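DNA-(apurinic or apyrimidinic site) endonuclease 2 (Xenopus laevis, PDB 6WCD) cleaves DNA in base excision repair, acting as a 3'-5' exonuclease and a weak apurinic/apyrimidinic endonuclease that depends on magnesium or manganese ions. Local coordinates at residues Trp6-Asn9 with Gly10-Ala13; Ser59-Arg62 with Ser63-Gly67; Gln209-Asn212 with Gln213-Asp217. All coordinates share one frame; numbering follows the deposited sequence.

Interaction 1: residues Trp6-Asn9 with Gly10-Ala13; sequences WNIN and GIRA. With MG (magnesium ion), chain B; BU1 (1,4-butanediol), chain F.
I8 and I11 touch where the chain leaves strand 2-7, with I8 CG2 4.0 Å from I11 CG1. CG2 of I8 sits between its own backbone N and carbonyl carbon, and from there it also lies over the start of the next segment, near the backbone N of G10 and of I11. The other branch of I8, CG1, turns back and rests near the rim of one face of the W6 ring, 3.9 Å above its plane; the buried isoleucine therefore bridges strand and loop. L18 of helix 18-25 and S46 of helix 44-47 touch I11.

Between the isoleucines the backbone bends at N9 and G10. N9 has positive phi and psi, and G10 follows with phi 102°, a conformation in which a CB would collide with O of N9. The methyl CB of A13 lies 3.6 Å from N9 O, and A13 N also makes a weak bond to G10 O.

The polar side points to the metal. N7 OD1 accepts from N9 N at 3.1 Å, an Asx turn with the donor almost in line with the carbonyl (161°), and takes a second hydrogen from water 1, itself a ligand of magnesium. N9 swings CG opposite its backbone N (chi1 -160°), which carries OD1 to 2.1 Å from magnesium. Four waters and OE1 of E34 complete six ligands, so N7 acts in the second shell, fixing both the N9 backbone and one metal water, while D183 holds N7 ND2. This is the metal site of the DNase I-like AP/ExoA nucleases: N9 comes just after strand 2-7, E34 just after strand 29-33, and D299, another magnesium-binding residue, lies beside N9.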
loop_
_atom_site.group_PDB
_atom_site.type_symbol
_atom_site.label_atom_id
_atom_site.label_comp_id
_atom_site.label_asym_id
_atom_site.label_seq_id
_atom_site.Cartn_x
_atom_site.Cartn_y
_atom_site.Cartn_z
ATOM N N TRP A 6 -2.310 3.657 5.302
ATOM C CA TRP A 6 -2.657 3.338 6.677
ATOM C C TRP A 6 -3.064 1.892 6.833
ATOM O O TRP A 6 -4.032 1.439 6.203
ATOM C CB TRP A 6 -3.801 4.226 7.160
ATOM C CG TRP A 6 -4.113 4.166 8.645
ATOM C CD1 TRP A 6 -3.291 3.718 9.675
ATOM C CD2 TRP A 6 -5.318 4.592 9.267
ATOM N NE1 TRP A 6 -3.919 3.885 10.856
ATOM C CE2 TRP A 6 -5.200 4.381 10.635
ATOM C CE3 TRP A 6 -6.515 5.133 8.778
ATOM C CZ2 TRP A 6 -6.190 4.712 11.557
ATOM C CZ3 TRP A 6 -7.517 5.412 9.669
ATOM C CH2 TRP A 6 -7.370 5.237 11.045
ATOM N N ASN A 7 -2.359 1.153 7.699
ATOM C CA ASN A 7 -2.801 -0.180 8.096
ATOM C C ASN A 7 -3.826 0.065 9.187
ATOM O O ASN A 7 -3.500 0.491 10.308
ATOM C CB ASN A 7 -1.664 -1.041 8.588
ATOM C CG ASN A 7 -2.158 -2.390 9.071
ATOM O OD1 ASN A 7 -3.230 -2.512 9.635
ATOM N ND2 ASN A 7 -1.356 -3.413 8.867
ATOM N N ILE A 8 -5.099 -0.110 8.824
ATOM C CA ILE A 8 -6.223 0.311 9.639
ATOM C C ILE A 8 -6.702 -0.771 10.587
ATOM O O ILE A 8 -7.562 -0.516 11.439
ATOM C CB ILE A 8 -7.342 0.819 8.690
ATOM C CG1 ILE A 8 -8.389 1.612 9.426
ATOM C CG2 ILE A 8 -7.989 -0.344 7.930
ATOM C CD1 ILE A 8 -9.401 2.349 8.459
ATOM N N ASN A 9 -6.112 -1.970 10.514
ATOM C CA ASN A 9 -6.423 -3.058 11.445
ATOM C C ASN A 9 -7.916 -3.352 11.498
ATOM O O ASN A 9 -8.477 -3.633 12.564
ATOM C CB ASN A 9 -5.875 -2.789 12.865
ATOM C CG ASN A 9 -5.764 -4.069 13.685
ATOM O OD1 ASN A 9 -5.327 -5.112 13.193
ATOM N ND2 ASN A 9 -6.181 -4.009 14.927
ATOM N N GLY A 10 -8.528 -3.313 10.315
ATOM C CA GLY A 10 -9.950 -3.569 10.196
ATOM C C GLY A 10 -10.726 -2.245 10.030
ATOM O O GLY A 10 -10.791 -1.441 10.966
ATOM N N ILE A 11 -11.349 -2.029 8.877
ATOM C CA ILE A 11 -12.153 -0.820 8.678
ATOM C C ILE A 11 -13.240 -0.698 9.725
ATOM O O ILE A 11 -13.423 0.350 10.352
ATOM C CB ILE A 11 -12.749 -0.785 7.273
ATOM C CG1 ILE A 11 -11.660 -0.539 6.238
ATOM C CG2 ILE A 11 -13.820 0.300 7.145
ATOM C CD1 ILE A 11 -12.144 -0.663 4.786
ATOM N N ARG A 12 -14.010 -1.754 9.929
ATOM C CA ARG A 12 -15.094 -1.741 10.912
ATOM C C ARG A 12 -14.577 -1.525 12.334
ATOM O O ARG A 12 -15.242 -0.865 13.142
ATOM C CB ARG A 12 -15.889 -3.035 10.824
ATOM C CG ARG A 12 -16.785 -3.156 9.570
ATOM C CD ARG A 12 -17.907 -2.213 9.687
ATOM N NE ARG A 12 -18.917 -2.366 8.637
ATOM C CZ ARG A 12 -20.116 -1.835 8.747
ATOM N NH1 ARG A 12 -20.449 -1.126 9.828
ATOM N NH2 ARG A 12 -21.046 -2.075 7.811
ATOM N N ALA A 13 -13.397 -2.079 12.658
ATOM C CA ALA A 13 -12.874 -2.050 14.022
ATOM C C ALA A 13 -12.479 -0.641 14.490
ATOM O O ALA A 13 -12.314 -0.433 15.700
ATOM C CB ALA A 13 -11.689 -2.998 14.077
HETATM MG MG MG B . -3.605 -5.870 12.270
HETATM C C1 BU1 F . -15.840 -6.199 13.054
HETATM C C2 BU1 F . -15.469 -5.025 13.984
HETATM C C3 BU1 F . -14.339 -5.460 14.920
HETATM C C4 BU1 F . -14.404 -4.727 16.263
HETATM O O5 BU1 F . -16.768 -5.853 12.036
HETATM O O6 BU1 F . -13.144 -4.759 16.900
HETATM O O HOH W 1 -2.867 -3.943 12.009
HETATM O O HOH W 2 -4.336 -7.846 12.589
HETATM O O HOH W 3 -2.607 -5.953 14.083
HETATM O O HOH W 4 -1.924 -6.623 11.307
#

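Interaction 2: residues Ser59-Arg62 with Ser63-Gly67; sequences SRVR and SGYSG
The chain doubles back through a type II beta turn from R62 to Y65, with G64 at positive phi, and brings the CA atoms of S59 and G67 to 5.8 Å. The Y65 ring lies between R62 and S66. Over one face comes the R62 guanidinium: CZ is 4.2 Å from the ring centroid and only 9° off the normal, a cation-pi contact, although the two planes are inclined at 54° and NH1, 3.1 Å from Y65 CE2, makes the closest approach. R62 reaches it by extending CG away from its backbone N and then folding at chi3 (-46°). S66 CB lies against the opposite face, and S59 OG sits at the ring edge, in plane. This loop joins strands 53-57 and 68-72, antiparallel neighbours in one sheet of the DNase I-like fold, and sets the side chains of Y65 and the metal ligand E34 about 6 Å apart. S59 OG accepts a nearly straight bond from V61 N at 3.2 Å, an ST turn. Water 5 ties the two limbs together, accepting from S59 N and donating to Y65 O, each at 2.8 Å. Outside the loop, D40 takes S63 OG and T38 OG1 pairs with G64 N.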
loop_
_atom_site.group_PDB
_atom_site.type_symbol
_atom_site.label_atom_id
_atom_site.label_comp_id
_atom_site.label_asym_id
_atom_site.label_seq_id
_atom_site.Cartn_x
_atom_site.Cartn_y
_atom_site.Cartn_z
ATOM N N SER A 59 -9.422 -10.952 0.172
ATOM C CA SER A 59 -8.855 -12.268 0.386
ATOM C C SER A 59 -9.823 -13.332 -0.095
ATOM O O SER A 59 -11.033 -13.249 0.126
ATOM C CB SER A 59 -8.587 -12.484 1.836
ATOM O OG SER A 59 -8.291 -13.836 2.103
ATOM N N ARG A 60 -9.292 -14.400 -0.675
ATOM C CA ARG A 60 -10.125 -15.482 -1.114
ATOM C C ARG A 60 -9.925 -16.700 -0.229
ATOM O O ARG A 60 -10.523 -17.729 -0.497
ATOM C CB ARG A 60 -9.736 -15.857 -2.543
ATOM C CG ARG A 60 -10.162 -14.829 -3.573
ATOM C CD ARG A 60 -9.176 -14.721 -4.710
ATOM N NE ARG A 60 -9.721 -13.966 -5.836
ATOM C CZ ARG A 60 -9.843 -12.641 -5.877
ATOM N NH1 ARG A 60 -9.465 -11.891 -4.848
ATOM N NH2 ARG A 60 -10.343 -12.064 -6.961
ATOM N N VAL A 61 -9.153 -16.597 0.854
ATOM C CA VAL A 61 -8.819 -17.805 1.627
ATOM C C VAL A 61 -9.411 -17.887 3.021
ATOM O O VAL A 61 -9.247 -18.928 3.686
ATOM C CB VAL A 61 -7.292 -18.001 1.745
ATOM C CG1 VAL A 61 -6.658 -18.134 0.356
ATOM C CG2 VAL A 61 -6.678 -16.919 2.554
ATOM N N ARG A 62 -9.971 -16.799 3.536
ATOM C CA ARG A 62 -10.467 -16.753 4.896
ATOM C C ARG A 62 -11.335 -15.509 5.017
ATOM O O ARG A 62 -10.946 -14.447 4.552
ATOM C CB ARG A 62 -9.299 -16.590 5.881
ATOM C CG ARG A 62 -9.650 -16.644 7.355
ATOM C CD ARG A 62 -8.382 -16.768 8.199
ATOM N NE ARG A 62 -7.484 -17.779 7.649
ATOM C CZ ARG A 62 -6.160 -17.690 7.614
ATOM N NH1 ARG A 62 -5.546 -16.641 8.131
ATOM N NH2 ARG A 62 -5.448 -18.669 7.074
ATOM N N SER A 63 -12.486 -15.624 5.651
ATOM C CA SER A 63 -13.377 -14.466 5.850
ATOM C C SER A 63 -12.808 -13.475 6.863
ATOM O O SER A 63 -12.231 -13.836 7.900
ATOM C CB SER A 63 -14.731 -14.989 6.302
ATOM O OG SER A 63 -15.674 -13.952 6.505
ATOM N N GLY A 64 -12.962 -12.194 6.548
ATOM C CA GLY A 64 -12.538 -11.162 7.483
ATOM C C GLY A 64 -11.063 -11.025 7.667
ATOM O O GLY A 64 -10.619 -10.548 8.715
ATOM N N TYR A 65 -10.291 -11.439 6.685
ATOM C CA TYR A 65 -8.846 -11.539 6.770
ATOM C C TYR A 65 -8.168 -10.669 5.733
ATOM O O TYR A 65 -8.611 -10.624 4.587
ATOM C CB TYR A 65 -8.474 -13.010 6.578
ATOM C CG TYR A 65 -7.015 -13.320 6.492
ATOM C CD1 TYR A 65 -6.450 -13.697 5.296
ATOM C CD2 TYR A 65 -6.217 -13.339 7.623
ATOM C CE1 TYR A 65 -5.093 -14.022 5.198
ATOM C CE2 TYR A 65 -4.844 -13.659 7.516
ATOM C CZ TYR A 65 -4.304 -13.995 6.294
ATOM O OH TYR A 65 -2.950 -14.368 6.234
ATOM N N SER A 66 -7.085 -10.015 6.150
ATOM C CA SER A 66 -6.192 -9.283 5.224
ATOM C C SER A 66 -7.019 -8.247 4.466
ATOM O O SER A 66 -7.931 -7.645 5.056
ATOM C CB SER A 66 -5.490 -10.322 4.362
ATOM O OG SER A 66 -4.550 -9.690 3.557
ATOM N N GLY A 67 -6.727 -8.025 3.210
ATOM C CA GLY A 67 -7.435 -7.070 2.402
ATOM C C GLY A 67 -6.775 -5.728 2.293
ATOM O O GLY A 67 -6.238 -5.179 3.265
HETATM O O HOH W 5 -9.704 -9.278 2.407
#

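Interaction 3: residues Gln209-Asn212 with Gln213-Asp217; sequences QWLN and QFLGD
W210 O, one turn back from the end of helix 206-214, is gripped by two donors, each somewhat bent (138° at the hydrogen). F214 N reaches it at 3.0 Å, the i to i+4 helix bond. Q213 NE2 comes at 2.8 Å in the carbonyl plane, on a lone pair, while the oxygen lies somewhat out of the plane of the Q213 amide. A further approach from Q213 N is weak, its better acceptor being Q209 O at 3.3 Å.

The glutamine gets there by curling: CG stands between backbone N and carbonyl carbon (chi1 58°) and chi2 bends the chain back over the helix. NE2 consequently also nears W210 CD1, with ring and amide planes steeply inclined, and its remaining donor capacity is met by OE1 of Q165 on helix 152-173. The same Q165 oxygen takes a weak bond from W210 NE1, so both donors converge on it. N212 ND2 donates to OE1 of E203, and N212 OD1 has a weak bond with NE2 of H188.

L211 O receives L215 N at 2.9 Å, the last regular bond before L215 leaves helical angles, and a weak one from F214 N. The side chains of W210 and F214 run side by side, pointing the same way, and form an offset stack, centroids 4.9 Å apart and planes at 16°, while F214 CB adds a CH-pi contact over the six-membered ring of W210. L211 CD2 meets L215 CD1 at 3.8 Å. Y161 stacks on W210 and F239 on F214, and L276 of strand 269-278 touches F214 and L215. What results is a helix C-terminus with i to i+4 side-chain pairs, packed against helix 152-173 and strand 269-278 of the nuclease domain.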
loop_
_atom_site.group_PDB
_atom_site.type_symbol
_atom_site.label_atom_id
_atom_site.label_comp_id
_atom_site.label_asym_id
_atom_site.label_seq_id
_atom_site.Cartn_x
_atom_site.Cartn_y
_atom_site.Cartn_z
ATOM N N GLN A 209 17.685 -7.601 4.197
ATOM C CA GLN A 209 18.558 -7.699 3.033
ATOM C C GLN A 209 17.782 -7.336 1.777
ATOM O O GLN A 209 18.312 -6.678 0.863
ATOM C CB GLN A 209 19.153 -9.106 2.906
ATOM C CG GLN A 209 20.147 -9.436 4.001
ATOM C CD GLN A 209 20.621 -10.888 3.924
ATOM O OE1 GLN A 209 20.045 -11.703 3.201
ATOM N NE2 GLN A 209 21.669 -11.209 4.670
ATOM N N TRP A 210 16.545 -7.823 1.675
ATOM C CA TRP A 210 15.726 -7.494 0.508
ATOM C C TRP A 210 15.524 -5.997 0.395
ATOM O O TRP A 210 15.729 -5.401 -0.678
ATOM C CB TRP A 210 14.374 -8.234 0.583
ATOM C CG TRP A 210 13.494 -7.762 -0.525
ATOM C CD1 TRP A 210 13.612 -8.104 -1.828
ATOM C CD2 TRP A 210 12.484 -6.803 -0.430
ATOM N NE1 TRP A 210 12.681 -7.429 -2.568
ATOM C CE2 TRP A 210 11.984 -6.587 -1.743
ATOM C CE3 TRP A 210 11.905 -6.086 0.619
ATOM C CZ2 TRP A 210 10.940 -5.710 -1.995
ATOM C CZ3 TRP A 210 10.880 -5.223 0.357
ATOM C CH2 TRP A 210 10.411 -5.031 -0.951
ATOM N N LEU A 211 15.138 -5.356 1.495
ATOM C CA LEU A 211 14.904 -3.920 1.480
ATOM C C LEU A 211 16.170 -3.159 1.127
ATOM O O LEU A 211 16.114 -2.163 0.375
ATOM C CB LEU A 211 14.424 -3.459 2.851
ATOM C CG LEU A 211 13.017 -2.970 3.080
ATOM C CD1 LEU A 211 12.978 -2.216 4.387
ATOM C CD2 LEU A 211 12.472 -2.134 1.938
ATOM N N ASN A 212 17.326 -3.567 1.695
ATOM C CA ASN A 212 18.572 -2.884 1.441
ATOM C C ASN A 212 18.879 -2.818 -0.044
ATOM O O ASN A 212 19.442 -1.823 -0.512
ATOM C CB ASN A 212 19.734 -3.567 2.158
ATOM C CG ASN A 212 19.740 -3.371 3.676
ATOM O OD1 ASN A 212 19.218 -2.406 4.194
ATOM N ND2 ASN A 212 20.407 -4.298 4.390
ATOM N N GLN A 213 18.615 -3.896 -0.797
ATOM C CA GLN A 213 18.907 -3.854 -2.225
ATOM C C GLN A 213 17.775 -3.265 -3.041
ATOM O O GLN A 213 18.025 -2.797 -4.166
ATOM C CB GLN A 213 19.287 -5.249 -2.756
ATOM C CG GLN A 213 18.254 -6.311 -2.552
ATOM C CD GLN A 213 17.194 -6.316 -3.637
ATOM O OE1 GLN A 213 17.489 -6.208 -4.837
ATOM N NE2 GLN A 213 15.971 -6.468 -3.225
ATOM N N PHE A 214 16.557 -3.226 -2.503
ATOM C CA PHE A 214 15.435 -2.661 -3.234
ATOM C C PHE A 214 15.478 -1.133 -3.194
ATOM O O PHE A 214 15.110 -0.453 -4.182
ATOM C CB PHE A 214 14.116 -3.182 -2.624
ATOM C CG PHE A 214 12.906 -2.774 -3.369
ATOM C CD1 PHE A 214 12.717 -3.160 -4.689
ATOM C CD2 PHE A 214 11.945 -2.032 -2.757
ATOM C CE1 PHE A 214 11.618 -2.785 -5.392
ATOM C CE2 PHE A 214 10.809 -1.654 -3.463
ATOM C CZ PHE A 214 10.661 -2.048 -4.767
ATOM N N LEU A 215 15.969 -0.584 -2.091
ATOM C CA LEU A 215 16.010 0.862 -1.884
ATOM C C LEU A 215 17.367 1.414 -2.266
ATOM O O LEU A 215 18.398 0.787 -2.029
ATOM C CB LEU A 215 15.712 1.220 -0.429
ATOM C CG LEU A 215 14.349 0.797 0.088
ATOM C CD1 LEU A 215 14.207 1.167 1.539
ATOM C CD2 LEU A 215 13.253 1.447 -0.701
ATOM N N GLY A 216 17.353 2.604 -2.838
ATOM C CA GLY A 216 18.555 3.347 -3.048
ATOM C C GLY A 216 18.813 4.325 -1.931
ATOM O O GLY A 216 17.969 4.624 -1.101
ATOM N N ASP A 217 20.023 4.836 -1.891
ATOM C CA ASP A 217 20.371 5.842 -0.911
ATOM C C ASP A 217 20.485 7.194 -1.594
ATOM O O ASP A 217 21.318 7.356 -2.503
ATOM C CB ASP A 217 21.688 5.472 -0.226
ATOM C CG ASP A 217 21.819 6.104 1.138
ATOM O OD1 ASP A 217 21.692 7.348 1.234
ATOM O OD2 ASP A 217 22.025 5.352 2.116
#

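Along the chain the three contacts come in series, all within the DNase I-like nuclease domain. Interactions 1 and 2 are neighbours, with centres about 13 Å apart and nearest atoms about 7 Å apart: residues 6-13 leave strand 2-7, and residues 59-67 join strands 53-57 and 68-72 of the same six-stranded sheet. E34 relates them, binding magnesium with N9 while its side chain lies about 6 Å from that of Y65. Interaction 3 sits about 28 Å from interaction 1 and 29 Å from interaction 2, centre to centre. Interactions 1 and 2 thus hang from one sheet, with only interaction 1 binding the metal, whereas interaction 3 packs on strand 269-278 of the other.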